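PDB 2INC: toluene, o-xylene monooxygenase oxygenase subunit, which probably serves as one subunit of the oxygenase component that hydroxylates toluene and o-xylene. Local coordinates for residues R116-L124 with E182-W192; F56-D64 with K271-W281. All blocks are in the same frame, centred on the assembly; numbering follows the deposited sequence.

How the contacts relate
Following the chain from the N terminus, residues 56-64 come first, in the loop between helix 46-56 and helix 76-99; they meet 271-281, so contact 2 closes a very long, mostly helical loop and pins this early loop to the start of helix 274-299. Contact 1 is closed within that span: 116-124 meets 182-192 once the long helix 142-172 has run out, joining the bend between helices 108-117 and 121-138 to helices 182-188 and 190-202. The smaller loop is thus wholly enclosed by the larger, without crossing. In space, the centres of contact 1 and contact 2 are 35 Å apart, and their nearest atoms about 17 Å.

Contact 1: residues R116-L124 with E182-W192; sequences RFYTPARYL and ERDVWENDPAW
The backbones come closest where Pro120 faces Glu182, CA to CA 4.6 Å, and part to 8.1 Å between the CA atoms of Phe117 and Ala191, with the type I turn Tyr118-Ala121 bending the first segment between its helices. Trp192 reaches into that bend: its NE1 donates to Arg116 O at 2.8 Å, in the plane of the indole and nearly in line with the carbonyl, while Pro120 CB packs against the indole, offset toward its rim at CZ2. Arg116, its chain extended with CG anti to the backbone N (chi1 -174°), grips Asp189 side-on in a salt bridge. Arg116 NE meets Asp189 OD1 at 2.6 Å and Arg116 NH2 meets Asp189 OD2 at 2.9 Å, both on syn lone pairs, with the flat groups nearly coplanar. Asp189 OD2 also takes Ala191 N, capping the following helix. Glu182 divides its oxygens: Thr119 OG1 donates to OE1 on the anti side, whereas Arg122 NH1 approaches OE2 from above the carboxylate plane; the backbone of a neighbouring subunit accepts from Arg122 NE. Tyr123 CB sits squarely over the five-membered ring of Trp186, a CH-pi contact. Leu124 bridges both tryptophans, CB against Trp186 CZ3 and CD2 at the edge of Trp192. Within the hydroxylase family region, the contact thus ties the turn between helices 108-117 and 121-138 to helix 182-188 and the capped start of helix 190-202. Leu227 of helix 208-237 packs on Leu124 and Trp192, and Tyr296 of helix 274-299 meets Trp192 edge-to-face.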
loop_
_atom_site.group_PDB
_atom_site.type_symbol
_atom_site.label_atom_id
_atom_site.label_comp_id
_atom_site.label_asym_id
_atom_site.label_seq_id
_atom_site.Cartn_x
_atom_site.Cartn_y
_atom_site.Cartn_z
ATOM N N ARG B 116 -35.960 25.296 9.855
ATOM C CA ARG B 116 -35.670 26.374 10.788
ATOM C C ARG B 116 -34.486 26.089 11.648
ATOM O O ARG B 116 -33.654 26.989 11.861
ATOM C CB ARG B 116 -36.869 26.616 11.723
ATOM C CG ARG B 116 -36.705 27.841 12.635
ATOM C CD ARG B 116 -38.037 28.276 13.214
ATOM N NE ARG B 116 -37.785 29.469 14.036
ATOM C CZ ARG B 116 -38.456 29.811 15.118
ATOM N NH1 ARG B 116 -39.477 29.052 15.557
ATOM N NH2 ARG B 116 -38.100 30.929 15.757
ATOM N N PHE B 117 -34.446 24.859 12.188
ATOM C CA PHE B 117 -33.470 24.498 13.207
ATOM C C PHE B 117 -32.317 23.620 12.767
ATOM O O PHE B 117 -31.329 23.510 13.520
ATOM C CB PHE B 117 -34.163 23.758 14.338
ATOM C CG PHE B 117 -35.138 24.615 15.098
ATOM C CD1 PHE B 117 -34.681 25.518 16.052
ATOM C CD2 PHE B 117 -36.511 24.560 14.812
ATOM C CE1 PHE B 117 -35.592 26.328 16.764
ATOM C CE2 PHE B 117 -37.425 25.366 15.516
ATOM C CZ PHE B 117 -36.951 26.243 16.519
ATOM N N TYR B 118 -32.446 22.984 11.603
ATOM C CA TYR B 118 -31.352 22.109 11.126
ATOM C C TYR B 118 -30.510 22.669 9.988
ATOM O O TYR B 118 -29.313 22.908 10.148
ATOM C CB TYR B 118 -31.912 20.694 10.818
ATOM C CG TYR B 118 -30.844 19.802 10.196
ATOM C CD1 TYR B 118 -30.919 19.413 8.862
ATOM C CD2 TYR B 118 -29.760 19.396 10.943
ATOM C CE1 TYR B 118 -29.935 18.618 8.281
ATOM C CE2 TYR B 118 -28.754 18.608 10.366
ATOM C CZ TYR B 118 -28.867 18.221 9.049
ATOM O OH TYR B 118 -27.887 17.425 8.490
ATOM N N THR B 119 -31.109 22.929 8.836
ATOM C CA THR B 119 -30.296 23.306 7.717
ATOM C C THR B 119 -29.478 24.621 7.860
ATOM O O THR B 119 -28.367 24.701 7.274
ATOM C CB THR B 119 -31.047 23.202 6.406
ATOM O OG1 THR B 119 -32.146 24.065 6.469
ATOM C CG2 THR B 119 -31.567 21.737 6.222
ATOM N N PRO B 120 -29.985 25.640 8.606
ATOM C CA PRO B 120 -29.143 26.832 8.778
ATOM C C PRO B 120 -27.870 26.603 9.539
ATOM O O PRO B 120 -26.994 27.459 9.524
ATOM C CB PRO B 120 -30.025 27.817 9.558
ATOM C CG PRO B 120 -31.409 27.368 9.302
ATOM C CD PRO B 120 -31.342 25.871 9.164
ATOM N N ALA B 121 -27.741 25.457 10.183
ATOM C CA ALA B 121 -26.502 25.120 10.857
ATOM C C ALA B 121 -25.286 25.056 9.895
ATOM O O ALA B 121 -24.159 25.038 10.377
ATOM C CB ALA B 121 -26.648 23.818 11.623
ATOM N N ARG B 122 -25.484 25.095 8.563
ATOM C CA ARG B 122 -24.319 25.148 7.682
ATOM C C ARG B 122 -23.488 26.420 7.995
ATOM O O ARG B 122 -22.248 26.400 7.927
ATOM C CB ARG B 122 -24.695 25.015 6.199
ATOM C CG ARG B 122 -25.211 26.288 5.509
ATOM C CD ARG B 122 -25.221 26.056 4.003
ATOM N NE ARG B 122 -25.791 27.232 3.313
ATOM C CZ ARG B 122 -27.054 27.318 2.969
ATOM N NH1 ARG B 122 -27.854 26.274 3.195
ATOM N NH2 ARG B 122 -27.503 28.401 2.349
ATOM N N TYR B 123 -24.167 27.511 8.361
ATOM C CA TYR B 123 -23.460 28.752 8.743
ATOM C C TYR B 123 -22.729 28.549 10.070
ATOM O O TYR B 123 -21.539 28.858 10.225
ATOM C CB TYR B 123 -24.432 29.969 8.746
ATOM C CG TYR B 123 -24.901 30.232 7.330
ATOM C CD1 TYR B 123 -24.099 30.952 6.457
ATOM C CD2 TYR B 123 -26.109 29.721 6.844
ATOM C CE1 TYR B 123 -24.467 31.162 5.150
ATOM C CE2 TYR B 123 -26.472 29.929 5.463
ATOM C CZ TYR B 123 -25.651 30.645 4.666
ATOM O OH TYR B 123 -25.925 30.875 3.306
ATOM N N LEU B 124 -23.406 28.019 11.043
ATOM C CA LEU B 124 -22.783 27.913 12.329
ATOM C C LEU B 124 -21.562 26.954 12.263
ATOM O O LEU B 124 -20.528 27.260 12.824
ATOM C CB LEU B 124 -23.800 27.434 13.350
ATOM C CG LEU B 124 -23.230 27.259 14.756
ATOM C CD1 LEU B 124 -22.387 28.493 15.257
ATOM C CD2 LEU B 124 -24.432 27.093 15.703
ATOM N N GLU B 182 -31.614 29.486 4.075
ATOM C CA GLU B 182 -30.916 29.337 5.365
ATOM C C GLU B 182 -30.210 30.633 5.742
ATOM O O GLU B 182 -30.076 30.948 6.911
ATOM C CB GLU B 182 -29.872 28.214 5.310
ATOM C CG GLU B 182 -30.493 26.835 5.421
ATOM C CD GLU B 182 -31.162 26.349 4.127
ATOM O OE1 GLU B 182 -32.037 25.447 4.237
ATOM O OE2 GLU B 182 -30.797 26.827 3.033
ATOM N N ARG B 183 -29.698 31.358 4.761
ATOM C CA ARG B 183 -28.949 32.583 5.147
ATOM C C ARG B 183 -29.879 33.590 5.885
ATOM O O ARG B 183 -29.504 34.241 6.843
ATOM C CB ARG B 183 -28.333 33.243 3.915
ATOM C CG ARG B 183 -27.490 34.493 4.284
ATOM C CD ARG B 183 -26.793 35.019 3.085
ATOM N NE ARG B 183 -26.030 36.250 3.356
ATOM C CZ ARG B 183 -25.113 36.746 2.521
ATOM N NH1 ARG B 183 -24.835 36.138 1.390
ATOM N NH2 ARG B 183 -24.448 37.842 2.846
ATOM N N ASP B 184 -31.088 33.727 5.392
ATOM C CA ASP B 184 -32.041 34.641 5.995
ATOM C C ASP B 184 -32.487 34.131 7.366
ATOM O O ASP B 184 -32.716 34.891 8.295
ATOM C CB ASP B 184 -33.190 34.730 5.057
ATOM C CG ASP B 184 -32.867 35.603 3.879
ATOM O OD1 ASP B 184 -32.037 36.545 4.042
ATOM O OD2 ASP B 184 -33.448 35.382 2.815
ATOM N N VAL B 185 -32.621 32.835 7.501
ATOM C CA VAL B 185 -32.911 32.287 8.835
ATOM C C VAL B 185 -31.743 32.594 9.797
ATOM O O VAL B 185 -31.948 33.172 10.852
ATOM C CB VAL B 185 -33.174 30.770 8.776
ATOM C CG1 VAL B 185 -33.498 30.221 10.152
ATOM C CG2 VAL B 185 -34.351 30.480 7.895
ATOM N N TRP B 186 -30.517 32.190 9.432
ATOM C CA TRP B 186 -29.328 32.456 10.268
ATOM C C TRP B 186 -29.216 33.963 10.620
ATOM O O TRP B 186 -28.922 34.318 11.761
ATOM C CB TRP B 186 -28.077 31.972 9.511
ATOM C CG TRP B 186 -26.753 32.349 10.042
ATOM C CD1 TRP B 186 -25.837 33.181 9.433
ATOM C CD2 TRP B 186 -26.133 31.898 11.258
ATOM N NE1 TRP B 186 -24.714 33.263 10.182
ATOM C CE2 TRP B 186 -24.852 32.486 11.307
ATOM C CE3 TRP B 186 -26.558 31.094 12.327
ATOM C CZ2 TRP B 186 -23.967 32.283 12.361
ATOM C CZ3 TRP B 186 -25.662 30.884 13.394
ATOM C CH2 TRP B 186 -24.392 31.481 13.402
ATOM N N GLU B 187 -29.430 34.831 9.623
ATOM C CA GLU B 187 -29.296 36.283 9.874
ATOM C C GLU B 187 -30.442 36.962 10.612
ATOM O O GLU B 187 -30.177 37.958 11.294
ATOM C CB GLU B 187 -29.071 37.002 8.545
ATOM C CG GLU B 187 -27.689 36.706 8.001
ATOM C CD GLU B 187 -27.453 37.368 6.662
ATOM O OE1 GLU B 187 -28.322 38.115 6.243
ATOM O OE2 GLU B 187 -26.426 37.129 6.005
ATOM N N ASN B 188 -31.680 36.430 10.514
ATOM C CA ASN B 188 -32.881 37.106 11.023
ATOM C C ASN B 188 -33.769 36.399 12.038
ATOM O O ASN B 188 -34.618 37.040 12.656
ATOM C CB ASN B 188 -33.751 37.614 9.847
ATOM C CG ASN B 188 -32.970 38.440 8.877
ATOM O OD1 ASN B 188 -32.607 39.578 9.188
ATOM N ND2 ASN B 188 -32.663 37.887 7.720
ATOM N N ASP B 189 -33.609 35.083 12.234
ATOM C CA ASP B 189 -34.534 34.376 13.093
ATOM C C ASP B 189 -34.069 34.526 14.523
ATOM O O ASP B 189 -32.917 34.193 14.805
ATOM C CB ASP B 189 -34.557 32.859 12.701
ATOM C CG ASP B 189 -35.623 32.063 13.438
ATOM O OD1 ASP B 189 -36.297 31.234 12.780
ATOM O OD2 ASP B 189 -35.776 32.191 14.674
ATOM N N PRO B 190 -34.968 34.952 15.440
ATOM C CA PRO B 190 -34.570 35.121 16.831
ATOM C C PRO B 190 -33.900 33.873 17.363
ATOM O O PRO B 190 -33.012 34.021 18.236
ATOM C CB PRO B 190 -35.895 35.293 17.594
ATOM C CG PRO B 190 -36.917 35.688 16.511
ATOM C CD PRO B 190 -36.392 35.291 15.204
ATOM N N ALA B 191 -34.317 32.669 16.888
ATOM C CA ALA B 191 -33.780 31.414 17.468
ATOM C C ALA B 191 -32.281 31.317 17.263
ATOM O O ALA B 191 -31.595 30.658 18.071
ATOM C CB ALA B 191 -34.435 30.175 16.879
ATOM N N TRP B 192 -31.774 31.970 16.219
ATOM C CA TRP B 192 -30.323 31.859 15.902
ATOM C C TRP B 192 -29.483 33.063 16.316
ATOM O O TRP B 192 -28.247 33.035 16.183
ATOM C CB TRP B 192 -30.135 31.718 14.405
ATOM C CG TRP B 192 -30.528 30.368 13.915
ATOM C CD1 TRP B 192 -31.692 30.061 13.286
ATOM C CD2 TRP B 192 -29.761 29.148 13.983
ATOM N NE1 TRP B 192 -31.721 28.715 12.957
ATOM C CE2 TRP B 192 -30.554 28.129 13.389
ATOM C CE3 TRP B 192 -28.492 28.810 14.496
ATOM C CZ2 TRP B 192 -30.116 26.798 13.265
ATOM C CZ3 TRP B 192 -28.058 27.460 14.383
ATOM C CH2 TRP B 192 -28.872 26.479 13.761
#

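Contact 2: residues F56-D64 with K271-W281; sequences FDSPLKHDD and KEGNREVLQKW
Trp281 overlaps Pro59 with the benzo end of its indole, CZ2 lying 3.5 Å from Pro59 CG. The same end of the ring has Ser58 OG and Leu60 CB at its edge, so three successive residues of the loop gather around one side chain, and the carbonyl oxygen of Val277, a turn earlier in the helix, lies over one face of the indole. Ser58 OG itself is hydrogen-bonded to Asp207. One turn back from Trp281, Val277 presses CG2 against Pro59 CB at 4.0 Å. Leu60, with CG anti to the backbone N (chi1 -169°), places CD1 against the helix, where it meets Leu278 CG at 3.8 Å and Asn274 CG at the same distance. Residues 274, 277, 278 and 281, spaced i, i+3, i+4, i+7, line one side of helix 274-299 and carry the loop. The helix belongs to a mainly helical chain without strands, whose hydroxylase family belongs to the ferritin clan, and it starts from a type II turn, Lys271 to Asn274, with Gly273 at the N-cap position. In its first turn Asn274 pairs its carboxamide with both the N-H and the C=O of Lys61, much as a neighbouring strand would. Asn274 OD1 accepts Lys61 N at 3.1 Å, the donor tilted from the carbonyl plane, and Asn274 ND2 gives Lys61 O a short bond of 2.6 Å, lying in both the amide plane and the carbonyl plane. ND2 has a second acceptor in Ala268 O, so the amide's orientation is fixed by the loop and by the end of helix 241-268. Lys271 lays CD against Lys61 O at 3.4 Å, and a bend at chi4 (-56°) brings its NZ alongside Lys61 CB. His62 is held by Glu270 through NE2.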
loop_
_atom_site.group_PDB
_atom_site.type_symbol
_atom_site.label_atom_id
_atom_site.label_comp_id
_atom_site.label_asym_id
_atom_site.label_seq_id
_atom_site.Cartn_x
_atom_site.Cartn_y
_atom_site.Cartn_z
ATOM N N PHE B 56 2.621 35.556 21.718
ATOM C CA PHE B 56 3.629 35.713 22.779
ATOM C C PHE B 56 3.118 36.417 24.026
ATOM O O PHE B 56 3.430 35.971 25.138
ATOM C CB PHE B 56 4.942 36.345 22.263
ATOM C CG PHE B 56 5.589 35.528 21.191
ATOM C CD1 PHE B 56 5.864 34.190 21.419
ATOM C CD2 PHE B 56 5.876 36.060 19.946
ATOM C CE1 PHE B 56 6.434 33.385 20.423
ATOM C CE2 PHE B 56 6.443 35.255 18.912
ATOM C CZ PHE B 56 6.746 33.926 19.164
ATOM N N ASP B 57 2.293 37.441 23.851
ATOM C CA ASP B 57 1.823 38.219 25.021
ATOM C C ASP B 57 0.546 37.726 25.693
ATOM O O ASP B 57 -0.020 38.438 26.558
ATOM C CB ASP B 57 1.651 39.659 24.650
ATOM C CG ASP B 57 2.967 40.334 24.376
ATOM O OD1 ASP B 57 4.050 39.738 24.686
ATOM O OD2 ASP B 57 2.920 41.444 23.811
ATOM N N SER B 58 0.085 36.528 25.326
ATOM C CA SER B 58 -1.150 36.016 25.900
ATOM C C SER B 58 -0.932 35.856 27.402
ATOM O O SER B 58 0.135 35.402 27.819
ATOM C CB SER B 58 -1.526 34.666 25.298
ATOM O OG SER B 58 -2.723 34.180 25.877
ATOM N N PRO B 59 -1.938 36.243 28.216
ATOM C CA PRO B 59 -1.855 35.960 29.667
ATOM C C PRO B 59 -1.876 34.488 30.043
ATOM O O PRO B 59 -1.548 34.146 31.192
ATOM C CB PRO B 59 -3.097 36.659 30.242
ATOM C CG PRO B 59 -4.005 36.877 29.073
ATOM C CD PRO B 59 -3.142 37.008 27.856
ATOM N N LEU B 60 -2.304 33.613 29.123
ATOM C CA LEU B 60 -2.196 32.167 29.361
ATOM C C LEU B 60 -0.755 31.700 29.123
ATOM O O LEU B 60 -0.289 31.646 27.986
ATOM C CB LEU B 60 -3.158 31.410 28.442
ATOM C CG LEU B 60 -3.340 29.926 28.749
ATOM C CD1 LEU B 60 -4.139 29.758 30.059
ATOM C CD2 LEU B 60 -4.113 29.242 27.586
ATOM N N LYS B 61 -0.057 31.317 30.187
ATOM C CA LYS B 61 1.390 31.173 30.113
ATOM C C LYS B 61 1.880 29.782 30.426
ATOM O O LYS B 61 1.288 29.098 31.227
ATOM C CB LYS B 61 2.077 32.196 31.026
ATOM C CG LYS B 61 2.042 33.600 30.469
ATOM C CD LYS B 61 2.497 34.564 31.528
ATOM C CE LYS B 61 1.923 35.929 31.271
ATOM N NZ LYS B 61 2.377 36.850 32.343
ATOM N N HIS B 62 2.960 29.363 29.756
ATOM C CA HIS B 62 3.658 28.121 30.094
ATOM C C HIS B 62 5.089 28.241 29.592
ATOM O O HIS B 62 5.327 28.918 28.595
ATOM C CB HIS B 62 2.970 26.924 29.458
ATOM C CG HIS B 62 3.273 25.626 30.122
ATOM N ND1 HIS B 62 4.474 24.972 29.961
ATOM C CD2 HIS B 62 2.538 24.858 30.953
ATOM C CE1 HIS B 62 4.462 23.846 30.651
ATOM N NE2 HIS B 62 3.297 23.751 31.261
ATOM N N ASP B 63 6.057 27.627 30.250
ATOM C CA ASP B 63 7.435 27.795 29.753
ATOM C C ASP B 63 7.767 26.800 28.668
ATOM O O ASP B 63 8.799 26.925 28.044
ATOM C CB ASP B 63 8.516 27.612 30.829
ATOM C CG ASP B 63 8.348 28.514 32.025
ATOM O OD1 ASP B 63 8.896 28.142 33.106
ATOM O OD2 ASP B 63 7.714 29.585 31.918
ATOM N N ASP B 64 6.946 25.763 28.498
ATOM C CA ASP B 64 7.206 24.756 27.449
ATOM C C ASP B 64 5.934 24.239 26.798
ATOM O O ASP B 64 5.545 23.111 27.028
ATOM C CB ASP B 64 7.962 23.579 28.034
ATOM C CG ASP B 64 8.561 22.679 26.956
ATOM O OD1 ASP B 64 8.661 23.094 25.751
ATOM O OD2 ASP B 64 8.961 21.556 27.320
ATOM N N LYS B 271 0.725 25.734 35.867
ATOM C CA LYS B 271 1.300 27.027 36.180
ATOM C C LYS B 271 0.343 27.873 37.021
ATOM O O LYS B 271 -0.834 27.962 36.709
ATOM C CB LYS B 271 1.637 27.757 34.887
ATOM C CG LYS B 271 2.204 29.124 35.132
ATOM C CD LYS B 271 3.118 29.557 34.009
ATOM C CE LYS B 271 3.882 30.820 34.406
ATOM N NZ LYS B 271 2.937 31.910 34.808
ATOM N N GLU B 272 0.845 28.488 38.095
ATOM C CA GLU B 272 0.023 29.352 38.953
ATOM C C GLU B 272 -0.543 30.470 38.126
ATOM O O GLU B 272 0.151 30.984 37.241
ATOM C CB GLU B 272 0.874 29.989 40.058
ATOM C CG GLU B 272 0.691 29.373 41.431
ATOM C CD GLU B 272 1.889 29.641 42.349
ATOM O OE1 GLU B 272 2.481 30.752 42.275
ATOM O OE2 GLU B 272 2.255 28.731 43.130
ATOM N N GLY B 273 -1.798 30.835 38.386
ATOM C CA GLY B 273 -2.401 32.005 37.742
ATOM C C GLY B 273 -3.213 31.690 36.492
ATOM O O GLY B 273 -4.077 32.474 36.082
ATOM N N ASN B 274 -2.929 30.547 35.872
ATOM C CA ASN B 274 -3.659 30.138 34.650
ATOM C C ASN B 274 -5.139 29.799 34.847
ATOM O O ASN B 274 -5.959 30.140 33.995
ATOM C CB ASN B 274 -2.932 29.013 33.896
ATOM C CG ASN B 274 -1.773 29.545 33.022
ATOM O OD1 ASN B 274 -1.656 30.729 32.786
ATOM N ND2 ASN B 274 -0.938 28.658 32.564
ATOM N N ARG B 275 -5.482 29.119 35.939
ATOM C CA ARG B 275 -6.895 28.856 36.242
ATOM C C ARG B 275 -7.683 30.161 36.288
ATOM O O ARG B 275 -8.743 30.280 35.683
ATOM C CB ARG B 275 -7.039 28.069 37.545
ATOM C CG ARG B 275 -8.469 27.640 37.883
ATOM C CD ARG B 275 -8.580 27.104 39.338
ATOM N NE ARG B 275 -7.485 26.167 39.624
ATOM C CZ ARG B 275 -7.574 24.841 39.570
ATOM N NH1 ARG B 275 -8.745 24.247 39.281
ATOM N NH2 ARG B 275 -6.477 24.100 39.820
ATOM N N GLU B 276 -7.149 31.163 36.967
ATOM C CA GLU B 276 -7.852 32.429 37.092
ATOM C C GLU B 276 -7.967 33.101 35.720
ATOM O O GLU B 276 -8.962 33.765 35.418
ATOM C CB GLU B 276 -7.161 33.358 38.115
ATOM C CG GLU B 276 -7.009 32.776 39.585
ATOM C CD GLU B 276 -6.069 31.533 39.726
ATOM O OE1 GLU B 276 -4.912 31.524 39.215
ATOM O OE2 GLU B 276 -6.500 30.545 40.382
ATOM N N VAL B 277 -6.934 32.938 34.885
ATOM C CA VAL B 277 -6.941 33.565 33.561
ATOM C C VAL B 277 -8.073 32.882 32.741
ATOM O O VAL B 277 -8.868 33.562 32.093
ATOM C CB VAL B 277 -5.562 33.421 32.851
ATOM C CG1 VAL B 277 -5.739 33.574 31.320
ATOM C CG2 VAL B 277 -4.584 34.494 33.321
ATOM N N LEU B 278 -8.152 31.553 32.843
ATOM C CA LEU B 278 -9.159 30.779 32.112
ATOM C C LEU B 278 -10.563 31.038 32.663
ATOM O O LEU B 278 -11.521 31.203 31.891
ATOM C CB LEU B 278 -8.833 29.298 32.139
ATOM C CG LEU B 278 -7.634 28.884 31.275
ATOM C CD1 LEU B 278 -7.193 27.535 31.685
ATOM C CD2 LEU B 278 -7.902 28.893 29.751
ATOM N N GLN B 279 -10.694 31.133 33.998
ATOM C CA GLN B 279 -12.013 31.403 34.593
ATOM C C GLN B 279 -12.537 32.768 34.275
ATOM O O GLN B 279 -13.746 32.947 34.135
ATOM C CB GLN B 279 -11.972 31.179 36.086
ATOM C CG GLN B 279 -11.800 29.754 36.395
ATOM C CD GLN B 279 -11.663 29.531 37.885
ATOM O OE1 GLN B 279 -11.019 30.302 38.593
ATOM N NE2 GLN B 279 -12.251 28.460 38.359
ATOM N N LYS B 280 -11.646 33.731 34.118
ATOM C CA LYS B 280 -12.054 35.077 33.744
ATOM C C LYS B 280 -12.546 35.139 32.317
ATOM O O LYS B 280 -13.473 35.898 31.988
ATOM C CB LYS B 280 -10.898 36.051 33.899
ATOM C CG LYS B 280 -11.286 37.529 33.717
ATOM C CD LYS B 280 -10.077 38.570 33.739
ATOM C CE LYS B 280 -8.979 38.259 34.794
ATOM N NZ LYS B 280 -9.500 37.549 36.029
ATOM N N TRP B 281 -11.899 34.393 31.436
ATOM C CA TRP B 281 -12.366 34.358 30.028
ATOM C C TRP B 281 -13.692 33.608 29.913
ATOM O O TRP B 281 -14.608 34.060 29.219
ATOM C CB TRP B 281 -11.306 33.703 29.130
ATOM C CG TRP B 281 -10.174 34.596 28.746
ATOM C CD1 TRP B 281 -10.201 35.962 28.578
ATOM C CD2 TRP B 281 -8.862 34.173 28.390
ATOM N NE1 TRP B 281 -8.954 36.414 28.181
ATOM C CE2 TRP B 281 -8.124 35.331 28.033
ATOM C CE3 TRP B 281 -8.230 32.921 28.331
ATOM C CZ2 TRP B 281 -6.786 35.273 27.642
ATOM C CZ3 TRP B 281 -6.884 32.872 27.947
ATOM C CH2 TRP B 281 -6.187 34.045 27.618
#